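Local atomic coordinates of Pre-mRNA splicing helicase-like protein (Chaetomium thermophilum, PDB entry 4RVQ), a protein that is a Brr2-type helicase of pre-mRNA splicing, whose noncanonical PWI domain, an all-helical module of its N-terminal region, may contribute protein or RNA contacts. Residues K47-E52 / N68-L73. Numbering follows the deposited sequence. Where two conformers were deposited one is given.
Sequences KILSGE and NDLMEL. With EDO (1,2-ethanediol), chain F.
I48 carries most of the contact between the end of helix 35-50 and helix 63-73, a compact example of how one branched side chain can pack against a neighbouring helix. With CG1 beside the backbone N (chi1 -66°) and CG2 anti to it, both branches face helix 63-73 and meet the CB of D69: CD1 approaches to 3.8 Å, while CG2 lies 3.9 Å from the same carbon. CD1 also reaches CD2 of L73 at 4.2 Å, and CG2 rests near the CD1 of L70 in the conformer described. D69 thus joins the apolar surface through its methylene. At the next residue, the CD2 methyls of L49 and of this L70 conformer meet at 4.1 Å, their side chains running at a slant to one another.

Behind this surface, polar groups organise the helix end. In one of its two conformers, OG of S50 donates a hydrogen bond to O of K47 (2.8 Å) and accepts one from N of E52, closing an ST turn. G51 leaves the helix with positive phi (67°), and the NZ of K47 closes a salt bridge on the anti lone pair of E52 OE1 at 2.6 Å. A 1,2-ethanediol, probably from the crystallisation liquor, lies doubtfully close to OE2 of E52.

Within the all-helical PWI-like domain, NZ of K41 on helix 35-50 hydrogen-bonds O of L73; L70 continues onto V82, L85 and I86 of helix 79-87, whereas L49 packs on R89, V92 and V93 of helix 89-99.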
# COMPACT_ATOMS: atom_id res chain seq x y z
N LYS A 47 2.59 -0.43 9.00
CA LYS A 47 3.56 -1.16 9.78
C LYS A 47 3.57 -2.63 9.41
O LYS A 47 4.64 -3.22 9.19
CB LYS A 47 3.28 -1.00 11.27
CG LYS A 47 4.37 -1.59 12.15
CD LYS A 47 5.77 -1.04 11.79
CE LYS A 47 6.89 -1.65 12.64
NZ LYS A 47 8.23 -1.12 12.25
N ILE A 48 2.38 -3.23 9.33
CA ILE A 48 2.29 -4.63 8.95
C ILE A 48 2.89 -4.90 7.57
O ILE A 48 3.69 -5.81 7.39
CB ILE A 48 0.84 -5.11 9.03
CG1 ILE A 48 0.34 -5.11 10.47
CG2 ILE A 48 0.72 -6.50 8.44
CD1 ILE A 48 -1.16 -5.16 10.59
N LEU A 49 2.51 -4.09 6.58
CA LEU A 49 2.95 -4.31 5.21
C LEU A 49 4.43 -4.16 5.04
O LEU A 49 5.01 -4.73 4.12
CB LEU A 49 2.25 -3.34 4.27
CG LEU A 49 0.77 -3.60 4.01
CD1 LEU A 49 0.08 -2.39 3.40
CD2 LEU A 49 0.61 -4.86 3.09
N SER A 50 5.05 -3.34 5.88
CA SER A 50 6.47 -3.09 5.73
C SER A 50 7.28 -4.32 6.12
O SER A 50 8.45 -4.40 5.79
CB SER A 50 6.90 -1.92 6.59
OG SER A 50 6.92 -2.33 7.93
N GLY A 51 6.65 -5.27 6.80
CA GLY A 51 7.35 -6.46 7.22
C GLY A 51 8.42 -6.20 8.26
O GLY A 51 9.21 -7.08 8.57
N GLU A 52 8.45 -4.99 8.80
CA GLU A 52 9.43 -4.67 9.82
C GLU A 52 9.13 -5.41 11.13
O GLU A 52 7.97 -5.67 11.44
CB GLU A 52 9.46 -3.16 10.05
CG GLU A 52 10.05 -2.38 8.87
CD GLU A 52 9.77 -0.88 8.93
OE1 GLU A 52 9.10 -0.43 9.90
OE2 GLU A 52 10.21 -0.15 8.01
N ASN A 68 -1.64 -12.79 8.08
CA ASN A 68 -2.40 -13.03 9.30
C ASN A 68 -2.75 -11.73 10.01
O ASN A 68 -3.90 -11.51 10.41
CB ASN A 68 -1.65 -13.96 10.23
CG ASN A 68 -1.81 -15.43 9.84
OD1 ASN A 68 -2.68 -15.81 9.03
ND2 ASN A 68 -0.98 -16.27 10.43
N ASP A 69 -1.77 -10.85 10.16
CA ASP A 69 -1.99 -9.63 10.88
C ASP A 69 -2.94 -8.71 10.13
O ASP A 69 -3.81 -8.07 10.72
CB ASP A 69 -0.67 -8.92 11.17
CG ASP A 69 0.18 -9.66 12.20
OD1 ASP A 69 -0.30 -10.62 12.82
OD2 ASP A 69 1.36 -9.27 12.36
N LEU A 70 -2.81 -8.63 8.81
CA LEU A 70 -3.70 -7.78 8.03
C LEU A 70 -5.15 -8.32 8.05
O LEU A 70 -6.12 -7.55 8.09
CB LEU A 70 -3.15 -7.53 6.60
CG LEU A 70 -3.47 -6.21 5.91
CD1 LEU A 70 -2.87 -5.05 6.66
CD2 LEU A 70 -2.98 -6.25 4.47
N MET A 71 -5.29 -9.66 7.99
CA MET A 71 -6.64 -10.20 8.00
C MET A 71 -7.34 -9.84 9.32
O MET A 71 -8.53 -9.52 9.32
CB MET A 71 -6.64 -11.71 7.79
CG MET A 71 -6.26 -12.09 6.35
SD MET A 71 -6.34 -13.84 5.96
CE MET A 71 -5.10 -14.51 7.12
N GLU A 72 -6.64 -9.95 10.44
CA GLU A 72 -7.20 -9.56 11.72
C GLU A 72 -7.52 -8.06 11.77
O GLU A 72 -8.56 -7.67 12.30
CB GLU A 72 -6.24 -9.91 12.84
CG GLU A 72 -6.80 -9.56 14.22
CD GLU A 72 -5.92 -9.98 15.38
OE1 GLU A 72 -5.94 -9.31 16.45
OE2 GLU A 72 -5.20 -10.99 15.25
N LEU A 73 -6.66 -7.23 11.18
CA LEU A 73 -6.88 -5.80 11.18
C LEU A 73 -8.19 -5.45 10.50
O LEU A 73 -8.87 -4.49 10.87
CB LEU A 73 -5.71 -5.11 10.48
CG LEU A 73 -5.73 -3.58 10.50
CD1 LEU A 73 -5.52 -3.07 11.97
CD2 LEU A 73 -4.63 -3.02 9.59
C1 EDO F . 9.63 2.36 4.37
O1 EDO F . 10.44 3.17 5.20
C2 EDO F . 9.76 0.91 4.79
O2 EDO F . 9.17 0.78 6.09